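Local coordinates for single-stranded DNA-binding protein (PDB 2CWA) that binds single-stranded DNA and probably recruits partner proteins to it during replication, recombination and repair, at residues R55-G60 against E96-A101. Sequence-based numbering, arbitrary orientation.
Sequences RVRLLG and ELQIRA
Strands 49-59 and 96-107 meet here as the parallel pair that closes the first OB-fold barrel of the chain, with R57 paired to R100 and hydrogen-bonded to the residues on either side of it, I99 and A101. R57 N donates a hydrogen bond to I99 O at 2.9 Å, nearly in line with that C=O (166° at the oxygen). R57 O accepts from A101 N, also at 2.9 Å, but the donor sits well above the carbonyl plane. To both sides of this short ladder the strands splay apart, their segment axes 42° from parallel, and water fills in. Water 1 donates to R55 O and accepts from I99 N at 2.7 Å; water 3 links L59 N to A101 O. V56, L58, I99 and A101 face the barrel interior, where CG2 of V56 meets CG2 of I99 at 3.8 Å and V78 and L10 pack against V56. On the outer face lie the two arginines. The R100 side chain, bent at its second torsion (chi2 75°), crosses that of L59 at about a right angle, bringing R100 NE to 3.4 Å from L59 CD1, with L59 CB over one face of the guanidinium; R100 NH1 forms a salt bridge with D102. With an alanine here, L59 is likely to lose the cover of the guanidinium and D102 its charged mate. The R57 chain passes obliquely by Q98. R57 CD lies 3.8 Å from Q98 OE1, while the arginine's NE pairs with D31. A parallel closure of this kind, between otherwise antiparallel strands, is characteristic of the five-stranded OB barrel of single-strand binding proteins.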
ATOM      1  N   ARG A  55      -5.249  -5.571  -0.676  1.00 26.97           N
ATOM      2  CA  ARG A  55      -5.283  -6.709  -1.581  1.00 28.27           C
ATOM      3  C   ARG A  55      -3.891  -6.839  -2.186  1.00 25.61           C
ATOM      4  O   ARG A  55      -3.335  -5.869  -2.700  1.00 27.15           O
ATOM      5  CB  ARG A  55      -6.321  -6.495  -2.682  1.00 33.56           C
ATOM      6  CG  ARG A  55      -7.760  -6.499  -2.170  1.00 46.51           C
ATOM      7  CD  ARG A  55      -8.767  -6.594  -3.314  1.00 54.42           C
ATOM      8  NE  ARG A  55      -8.886  -5.349  -4.073  1.00 60.79           N
ATOM      9  CZ  ARG A  55      -9.470  -4.244  -3.616  1.00 63.99           C
ATOM     10  NH1 ARG A  55      -9.994  -4.215  -2.396  1.00 64.60           N
ATOM     11  NH2 ARG A  55      -9.537  -3.165  -4.386  1.00 64.59           N
ATOM     12  N   VAL A  56      -3.328  -8.034  -2.108  1.00 24.43           N
ATOM     13  CA  VAL A  56      -1.999  -8.279  -2.648  1.00 25.82           C
ATOM     14  C   VAL A  56      -2.075  -9.430  -3.637  1.00 23.24           C
ATOM     15  O   VAL A  56      -2.834 -10.373  -3.434  1.00 24.94           O
ATOM     16  CB  VAL A  56      -1.007  -8.651  -1.532  1.00 23.29           C
ATOM     17  CG1 VAL A  56       0.356  -8.876  -2.114  1.00 31.76           C
ATOM     18  CG2 VAL A  56      -0.954  -7.542  -0.486  1.00 27.23           C
ATOM     19  N   ARG A  57      -1.279  -9.356  -4.698  1.00 24.84           N
ATOM     20  CA  ARG A  57      -1.280 -10.409  -5.703  1.00 23.74           C
ATOM     21  C   ARG A  57       0.063 -11.105  -5.872  1.00 21.73           C
ATOM     22  O   ARG A  57       1.071 -10.469  -6.183  1.00 23.38           O
ATOM     23  CB  ARG A  57      -1.719  -9.849  -7.054  1.00 24.52           C
ATOM     24  CG  ARG A  57      -1.538 -10.823  -8.212  1.00 27.15           C
ATOM     25  CD  ARG A  57      -2.252 -10.325  -9.461  1.00 30.96           C
ATOM     26  NE  ARG A  57      -3.701 -10.377  -9.301  1.00 32.16           N
ATOM     27  CZ  ARG A  57      -4.573 -10.019 -10.239  1.00 38.87           C
ATOM     28  NH1 ARG A  57      -4.143  -9.576 -11.416  1.00 39.25           N
ATOM     29  NH2 ARG A  57      -5.874 -10.111 -10.002  1.00 38.14           N
ATOM     30  N   LEU A  58       0.057 -12.414  -5.653  1.00 22.75           N
ATOM     31  CA  LEU A  58       1.243 -13.248  -5.824  1.00 24.73           C
ATOM     32  C   LEU A  58       1.087 -13.929  -7.182  1.00 27.26           C
ATOM     33  O   LEU A  58      -0.035 -14.231  -7.589  1.00 24.73           O
ATOM     34  CB  LEU A  58       1.308 -14.323  -4.744  1.00 26.86           C
ATOM     35  CG  LEU A  58       2.068 -14.052  -3.449  1.00 27.72           C
ATOM     36  CD1 LEU A  58       1.938 -15.264  -2.536  1.00 26.98           C
ATOM     37  CD2 LEU A  58       3.533 -13.780  -3.759  1.00 28.12           C
ATOM     38  N   LEU A  59       2.197 -14.166  -7.878  1.00 26.57           N
ATOM     39  CA  LEU A  59       2.146 -14.823  -9.186  1.00 25.43           C
ATOM     40  C   LEU A  59       3.124 -15.992  -9.289  1.00 29.46           C
ATOM     41  O   LEU A  59       3.995 -16.178  -8.436  1.00 26.85           O
ATOM     42  CB  LEU A  59       2.482 -13.834 -10.310  1.00 25.66           C
ATOM     43  CG  LEU A  59       1.647 -12.579 -10.554  1.00 29.59           C
ATOM     44  CD1 LEU A  59       2.251 -11.801 -11.722  1.00 32.12           C
ATOM     45  CD2 LEU A  59       0.204 -12.962 -10.854  1.00 27.65           C
ATOM     46  N   GLY A  60       2.956 -16.782 -10.346  1.00 28.94           N
ATOM     47  CA  GLY A  60       3.843 -17.903 -10.615  1.00 27.42           C
ATOM     48  C   GLY A  60       4.208 -18.859  -9.503  1.00 27.18           C
ATOM     49  O   GLY A  60       3.359 -19.284  -8.720  1.00 24.72           O
ATOM     50  N   GLU A  96      -5.134   2.342 -11.907  1.00 45.35           N
ATOM     51  CA  GLU A  96      -5.131   1.432 -10.772  1.00 42.68           C
ATOM     52  C   GLU A  96      -3.709   1.186 -10.271  1.00 40.04           C
ATOM     53  O   GLU A  96      -2.792   0.981 -11.063  1.00 37.61           O
ATOM     54  CB  GLU A  96      -5.770   0.101 -11.178  1.00 46.07           C
ATOM     55  CG  GLU A  96      -5.937  -0.890 -10.041  1.00 52.49           C
ATOM     56  CD  GLU A  96      -6.579  -2.191 -10.493  1.00 57.30           C
ATOM     57  OE1 GLU A  96      -7.696  -2.141 -11.052  1.00 56.60           O
ATOM     58  OE2 GLU A  96      -5.966  -3.262 -10.287  1.00 58.60           O
ATOM     59  N   LEU A  97      -3.531   1.223  -8.955  1.00 34.97           N
ATOM     60  CA  LEU A  97      -2.226   0.980  -8.355  1.00 33.50           C
ATOM     61  C   LEU A  97      -2.395  -0.265  -7.501  1.00 33.59           C
ATOM     62  O   LEU A  97      -3.005  -0.211  -6.432  1.00 34.84           O
ATOM     63  CB  LEU A  97      -1.794   2.171  -7.486  1.00 32.41           C
ATOM     64  CG  LEU A  97      -0.366   2.153  -6.928  1.00 32.78           C
ATOM     65  CD1 LEU A  97       0.635   2.309  -8.068  1.00 31.14           C
ATOM     66  CD2 LEU A  97      -0.192   3.289  -5.922  1.00 30.54           C
ATOM     67  N   GLN A  98      -1.869  -1.389  -7.978  1.00 28.81           N
ATOM     68  CA  GLN A  98      -2.000  -2.643  -7.250  1.00 29.40           C
ATOM     69  C   GLN A  98      -0.742  -2.985  -6.475  1.00 25.55           C
ATOM     70  O   GLN A  98       0.343  -2.493  -6.775  1.00 27.30           O
ATOM     71  CB  GLN A  98      -2.330  -3.798  -8.209  1.00 34.39           C
ATOM     72  CG  GLN A  98      -1.106  -4.456  -8.846  1.00 38.93           C
ATOM     73  CD  GLN A  98      -1.453  -5.651  -9.729  1.00 44.85           C
ATOM     74  OE1 GLN A  98      -2.245  -6.516  -9.350  1.00 42.29           O
ATOM     75  NE2 GLN A  98      -0.845  -5.708 -10.910  1.00 46.59           N
ATOM     76  N   ILE A  99      -0.906  -3.839  -5.475  1.00 23.27           N
ATOM     77  CA  ILE A  99       0.197  -4.283  -4.646  1.00 24.93           C
ATOM     78  C   ILE A  99       0.604  -5.677  -5.093  1.00 23.02           C
ATOM     79  O   ILE A  99      -0.119  -6.655  -4.891  1.00 22.74           O
ATOM     80  CB  ILE A  99      -0.203  -4.336  -3.159  1.00 22.88           C
ATOM     81  CG1 ILE A  99      -0.647  -2.950  -2.695  1.00 23.44           C
ATOM     82  CG2 ILE A  99       0.969  -4.836  -2.320  1.00 25.38           C
ATOM     83  CD1 ILE A  99      -1.337  -2.966  -1.343  1.00 28.84           C
ATOM     84  N   ARG A 100       1.776  -5.756  -5.705  1.00 23.64           N
ATOM     85  CA  ARG A 100       2.308  -7.015  -6.191  1.00 24.23           C
ATOM     86  C   ARG A 100       3.230  -7.629  -5.147  1.00 24.80           C
ATOM     87  O   ARG A 100       4.218  -7.013  -4.749  1.00 26.43           O
ATOM     88  CB  ARG A 100       3.087  -6.767  -7.482  1.00 29.27           C
ATOM     89  CG  ARG A 100       3.912  -7.939  -7.974  1.00 39.19           C
ATOM     90  CD  ARG A 100       3.054  -9.025  -8.613  1.00 44.62           C
ATOM     91  NE  ARG A 100       3.867  -9.920  -9.430  1.00 51.69           N
ATOM     92  CZ  ARG A 100       4.831 -10.697  -8.953  1.00 55.09           C
ATOM     93  NH1 ARG A 100       5.106 -10.695  -7.657  1.00 60.77           N
ATOM     94  NH2 ARG A 100       5.535 -11.467  -9.772  1.00 58.77           N
ATOM     95  N   ALA A 101       2.903  -8.833  -4.692  1.00 22.35           N
ATOM     96  CA  ALA A 101       3.741  -9.514  -3.717  1.00 24.53           C
ATOM     97  C   ALA A 101       4.779 -10.347  -4.458  1.00 27.61           C
ATOM     98  O   ALA A 101       4.420 -11.197  -5.264  1.00 26.36           O
ATOM     99  CB  ALA A 101       2.903 -10.417  -2.845  1.00 25.07           C
TER
HETATM  100  O   HOH W   1      -3.386  -4.408  -4.725  1.00 40.24           O
HETATM  101  O   HOH W   2      -0.967  -8.904 -12.309  1.00 57.96           O
HETATM  102  O   HOH W   3       4.848 -13.251  -7.089  1.00 26.28           O